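Local coordinates for endoglucanase A (Clostridium acetobutylicum, PDB 3IK2), which probably hydrolyses internal beta-1,4-glucosidic bonds of cellulose and related glucans, as a family 44 glycoside hydrolase built on a TIM-like barrel, at residues A[59-64]-A[112-117]; A[103-107]-A[204-208]. All coordinates share one frame; numbering follows the deposited sequence.

Contact 1 (A[59-64]-A[112-117]); sequences KNESDN and DQSGPL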
loop_
_atom_site.group_PDB
_atom_site.type_symbol
_atom_site.label_atom_id
_atom_site.label_comp_id
_atom_site.label_asym_id
_atom_site.label_seq_id
_atom_site.Cartn_x
_atom_site.Cartn_y
_atom_site.Cartn_z
ATOM N N LYS A 59 5.390 -15.180 19.736
ATOM C CA LYS A 59 6.230 -16.031 20.598
ATOM C C LYS A 59 7.538 -16.482 19.982
ATOM O O LYS A 59 8.083 -17.526 20.376
ATOM C CB LYS A 59 5.463 -17.257 21.096
ATOM C CG LYS A 59 4.362 -16.919 22.054
ATOM C CD LYS A 59 3.009 -17.220 21.484
ATOM C CE LYS A 59 1.917 -16.988 22.541
ATOM N NZ LYS A 59 0.710 -16.537 21.817
ATOM N N ASN A 60 8.048 -15.675 19.048
ATOM C CA ASN A 60 9.279 -15.976 18.332
ATOM C C ASN A 60 9.176 -17.370 17.765
ATOM O O ASN A 60 10.128 -18.126 17.825
ATOM C CB ASN A 60 10.459 -15.890 19.285
ATOM C CG ASN A 60 10.844 -14.475 19.603
ATOM O OD1 ASN A 60 10.799 -13.609 18.742
ATOM N ND2 ASN A 60 11.262 -14.232 20.849
ATOM N N GLU A 61 7.999 -17.713 17.242
ATOM C CA GLU A 61 7.744 -19.081 16.765
ATOM C C GLU A 61 8.236 -19.343 15.334
ATOM O O GLU A 61 7.892 -18.602 14.378
ATOM C CB GLU A 61 6.258 -19.404 16.880
ATOM C CG GLU A 61 5.901 -20.828 16.497
ATOM C CD GLU A 61 4.426 -21.083 16.633
ATOM O OE1 GLU A 61 3.997 -21.315 17.773
ATOM O OE2 GLU A 61 3.704 -21.023 15.606
ATOM N N SER A 62 9.036 -20.400 15.211
ATOM C CA SER A 62 9.506 -20.886 13.923
ATOM C C SER A 62 8.605 -22.030 13.482
ATOM O O SER A 62 8.419 -23.016 14.212
ATOM C CB SER A 62 10.947 -21.366 14.021
ATOM O OG SER A 62 11.830 -20.271 13.964
ATOM N N ASP A 63 8.053 -21.900 12.280
ATOM C CA ASP A 63 6.965 -22.766 11.895
ATOM C C ASP A 63 6.669 -22.722 10.387
ATOM O O ASP A 63 7.366 -22.053 9.595
ATOM C CB ASP A 63 5.704 -22.416 12.721
ATOM C CG ASP A 63 5.236 -20.992 12.482
ATOM O OD1 ASP A 63 5.582 -20.436 11.411
ATOM O OD2 ASP A 63 4.540 -20.422 13.350
ATOM N N ASN A 64 5.618 -23.428 10.006
ATOM C CA ASN A 64 5.216 -23.540 8.610
ATOM C C ASN A 64 4.101 -22.534 8.256
ATOM O O ASN A 64 3.366 -22.746 7.306
ATOM C CB ASN A 64 4.708 -24.963 8.333
ATOM C CG ASN A 64 3.388 -25.276 9.085
ATOM O OD1 ASN A 64 2.881 -24.462 9.855
ATOM N ND2 ASN A 64 2.840 -26.454 8.848
ATOM N N ASP A 112 14.420 -23.911 10.893
ATOM C CA ASP A 112 13.540 -25.060 11.178
ATOM C C ASP A 112 12.099 -24.657 11.492
ATOM O O ASP A 112 11.698 -23.515 11.249
ATOM C CB ASP A 112 14.138 -25.994 12.263
ATOM C CG ASP A 112 14.416 -25.270 13.612
ATOM O OD1 ASP A 112 13.583 -24.469 14.090
ATOM O OD2 ASP A 112 15.496 -25.537 14.205
ATOM N N GLN A 113 11.319 -25.619 11.980
ATOM C CA GLN A 113 9.958 -25.370 12.432
ATOM C C GLN A 113 9.820 -25.834 13.861
ATOM O O GLN A 113 8.834 -26.489 14.192
ATOM C CB GLN A 113 8.942 -26.121 11.572
ATOM C CG GLN A 113 8.885 -25.633 10.141
ATOM C CD GLN A 113 7.932 -26.444 9.270
ATOM O OE1 GLN A 113 7.090 -27.208 9.780
ATOM N NE2 GLN A 113 8.027 -26.245 7.948
ATOM N N SER A 114 10.785 -25.483 14.704
ATOM C CA SER A 114 10.832 -26.006 16.079
ATOM C C SER A 114 9.928 -25.280 17.064
ATOM O O SER A 114 9.958 -25.595 18.236
ATOM C CB SER A 114 12.267 -26.091 16.628
ATOM O OG SER A 114 12.938 -24.838 16.547
ATOM N N GLY A 115 9.119 -24.331 16.593
ATOM C CA GLY A 115 8.136 -23.679 17.454
ATOM C C GLY A 115 8.664 -22.438 18.176
ATOM O O GLY A 115 9.598 -21.798 17.699
ATOM N N PRO A 116 8.073 -22.092 19.338
ATOM C CA PRO A 116 8.545 -20.901 20.068
ATOM C C PRO A 116 10.022 -21.007 20.422
ATOM O O PRO A 116 10.446 -22.023 20.965
ATOM C CB PRO A 116 7.673 -20.869 21.330
ATOM C CG PRO A 116 6.475 -21.681 21.008
ATOM C CD PRO A 116 6.949 -22.751 20.034
ATOM N N LEU A 117 10.807 -19.990 20.064
ATOM C CA LEU A 117 12.241 -19.982 20.347
ATOM C C LEU A 117 12.526 -19.303 21.678
ATOM O O LEU A 117 11.756 -18.438 22.139
ATOM C CB LEU A 117 13.000 -19.292 19.212
ATOM C CG LEU A 117 13.484 -20.073 17.971
ATOM C CD1 LEU A 117 12.955 -21.516 17.792
ATOM C CD2 LEU A 117 13.291 -19.318 16.742
HETATM O O HOH W 1 9.086 -18.045 22.587
HETATM O O HOH W 2 11.942 -15.808 22.809
HETATM O O HOH W 3 14.049 -21.661 13.352
#
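Ser62 and Gly115 face each other as a hydrogen-bonded antiparallel pair, each joined to the other through both its N-H and its carbonyl. Ser62 N reaches Gly115 O at 2.9 Å and is nearly straight (171° at the hydrogen); the return bond, Gly115 N to Ser62 O at 2.8 Å, is more bent. A third backbone bond, Leu117 N to Asn60 O, extends the pairing past Glu61 and Pro116, the non-hydrogen-bonded pair.

Waters and the Asp112 carboxylate link polar groups at the two ends of the pairing. One water links Ser62 OG to Asp112 OD1, lying 2.7 Å from Ser62 OG. Asp112 OD1 also closes an Asx turn with Ser114 N, while Ser114 OG binds the same oxygen at 2.6 Å, both donors coming from one face of the carboxylate. Two more waters join Leu117 O to Lys59 O and to Asn60 ND2.

Side-chain packing lies on both sides of the pairing. Glu61 and Pro116 run side by side, with Glu61 CG anti to its N (chi1 -176°) and 3.7 Å from Gly115 CA. On the other face Leu117 CD2 lies over the Ser62 hydroxyl, a close van der Waals contact of 3.3 Å to Ser62 OG. Beyond the pairing, the Gln113 amide lies against Asn64, its CD 3.7 Å from Asn64 CB, and its NE2 bonds Asp51.

Strand 61-63 is the middle member of a three-stranded antiparallel sheet, between 52-53 and 115-116. Asn53 bonds Ser62 OG from the first, Arg41 forms a salt bridge with Asp63, and helix 65-69 follows directly after Asn64.

Contact 2 (A[103-107]-A[204-208]); sequences LQAGG and KDTQL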
loop_
_atom_site.group_PDB
_atom_site.type_symbol
_atom_site.label_atom_id
_atom_site.label_comp_id
_atom_site.label_asym_id
_atom_site.label_seq_id
_atom_site.Cartn_x
_atom_site.Cartn_y
_atom_site.Cartn_z
ATOM N N LEU A 103 12.139 -9.576 -0.226
ATOM C CA LEU A 103 13.479 -10.186 -0.005
ATOM C C LEU A 103 13.994 -9.852 1.403
ATOM O O LEU A 103 13.485 -8.931 2.063
ATOM C CB LEU A 103 14.478 -9.745 -1.094
ATOM C CG LEU A 103 14.027 -9.974 -2.544
ATOM C CD1 LEU A 103 15.030 -9.359 -3.504
ATOM C CD2 LEU A 103 13.829 -11.485 -2.873
ATOM N N GLN A 104 14.942 -10.652 1.888
ATOM C CA GLN A 104 15.349 -10.626 3.304
ATOM C C GLN A 104 16.646 -9.829 3.461
ATOM O O GLN A 104 17.551 -9.941 2.643
ATOM C CB GLN A 104 15.524 -12.051 3.857
ATOM C CG GLN A 104 14.229 -12.870 3.962
ATOM C CD GLN A 104 13.545 -13.091 2.601
ATOM O OE1 GLN A 104 14.181 -13.504 1.643
ATOM N NE2 GLN A 104 12.255 -12.794 2.516
ATOM N N ALA A 105 16.701 -8.997 4.498
ATOM C CA ALA A 105 17.870 -8.159 4.765
ATOM C C ALA A 105 18.181 -8.124 6.274
ATOM O O ALA A 105 19.284 -7.718 6.669
ATOM C CB ALA A 105 17.672 -6.733 4.198
ATOM N N GLY A 106 17.231 -8.580 7.096
ATOM C CA GLY A 106 17.372 -8.551 8.563
ATOM C C GLY A 106 18.690 -9.139 9.049
ATOM O O GLY A 106 19.360 -8.564 9.922
ATOM N N GLY A 107 19.049 -10.286 8.466
ATOM C CA GLY A 107 20.371 -10.887 8.599
ATOM C C GLY A 107 20.332 -12.409 8.653
ATOM O O GLY A 107 21.307 -13.057 8.315
ATOM N N LYS A 204 22.230 -1.880 3.427
ATOM C CA LYS A 204 21.489 -3.105 3.116
ATOM C C LYS A 204 20.478 -2.903 2.002
ATOM O O LYS A 204 20.390 -3.714 1.088
ATOM C CB LYS A 204 20.803 -3.636 4.369
ATOM C CG LYS A 204 21.705 -4.551 5.192
ATOM C CD LYS A 204 21.069 -4.848 6.528
ATOM C CE LYS A 204 21.829 -5.965 7.253
ATOM N NZ LYS A 204 21.137 -6.316 8.518
ATOM N N ASP A 205 19.734 -1.800 2.053
ATOM C CA ASP A 205 18.850 -1.451 0.950
ATOM C C ASP A 205 19.616 -1.308 -0.343
ATOM O O ASP A 205 19.130 -1.704 -1.401
ATOM C CB ASP A 205 18.065 -0.167 1.242
ATOM C CG ASP A 205 16.865 -0.422 2.095
ATOM O OD1 ASP A 205 16.823 -1.499 2.733
ATOM O OD2 ASP A 205 15.977 0.448 2.146
ATOM N N THR A 206 20.813 -0.739 -0.274
ATOM C CA THR A 206 21.561 -0.464 -1.488
ATOM C C THR A 206 22.066 -1.766 -2.126
ATOM O O THR A 206 21.905 -1.976 -3.309
ATOM C CB THR A 206 22.731 0.554 -1.227
ATOM O OG1 THR A 206 22.181 1.840 -0.888
ATOM C CG2 THR A 206 23.576 0.699 -2.461
ATOM N N GLN A 207 22.670 -2.626 -1.314
ATOM C CA GLN A 207 23.210 -3.890 -1.758
ATOM C C GLN A 207 22.110 -4.852 -2.203
ATOM O O GLN A 207 22.260 -5.524 -3.199
ATOM C CB GLN A 207 24.035 -4.520 -0.642
ATOM C CG GLN A 207 25.258 -3.704 -0.232
ATOM C CD GLN A 207 26.117 -4.445 0.792
ATOM O OE1 GLN A 207 25.803 -5.586 1.197
ATOM N NE2 GLN A 207 27.209 -3.806 1.219
ATOM N N LEU A 208 21.002 -4.896 -1.467
ATOM C CA LEU A 208 19.865 -5.727 -1.876
ATOM C C LEU A 208 19.219 -5.194 -3.158
ATOM O O LEU A 208 18.876 -5.964 -4.050
ATOM C CB LEU A 208 18.847 -5.867 -0.743
ATOM C CG LEU A 208 17.734 -6.919 -0.880
ATOM C CD1 LEU A 208 18.291 -8.300 -1.358
ATOM C CD2 LEU A 208 16.883 -7.070 0.439
#
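Lys204 NZ donates to Ala105 O at 3.0 Å, approaching in the carbonyl plane with a C=O...N angle of 155°. A weak second bond runs from Lys204 NZ to Gly106 O at 3.2 Å, so one ammonium group grips two successive carbonyls of the loop. The lysine side chain is extended beyond CG as far as NZ, which carries the nitrogen from the helix to the loop; on the way Lys204 CE passes 3.1 Å from Ala105 O. The same nitrogen forms a salt bridge with Glu200, one turn earlier on the helix, which would be expected to favour its charged form.

One helical turn on, Leu208 provides the apolar half of the contact. Its CD2 meets Ala105 CB at 3.9 Å and lies 3.7 Å from Gln104 O, while its CD1 reaches Leu103 CD1 at 4.0 Å, the two leucine side chains crossing at a slant. With CG anti to the backbone N (chi1 -168°), Leu208 directs both methyls at 103-107, CD1 to the strand end and CD2 mainly to the loop. Phe133 covers Ala105 and Leu208, and Leu177 packs on Leu208 from the neighbouring strand 174-177.

From outside the two segments, Asp178 OD2 accepts from both Ala105 N and Gly106 N, which holds this part of the loop from its N-H groups. The arrangement belongs to a TIM-like barrel: helix 198-215 packs over the segment leaving the C-terminal end of parallel strand 99-103.

Overall arrangement
From the N terminus, the chain first passes 59-64, then runs through helices 65-69 and 82-93 and barrel strand 99-103 into 103-107, before 112-117 returns to close the loop of contact 1. Contact 2 is completed much later, when helix 198-215 brings 204-208 to the loop after that strand. The order 59-64, 103-107, 112-117, 204-208 alternates, so the two closures cross. Contact 1 ties together a small antiparallel sheet at the surface, whereas contact 2 is buried and joins a barrel strand's exit to an outer helix. Their centres are 23 Å apart and their nearest atoms about 13 Å, without touching; strand 108-110 lies along the chain between 103-107 and 112-117.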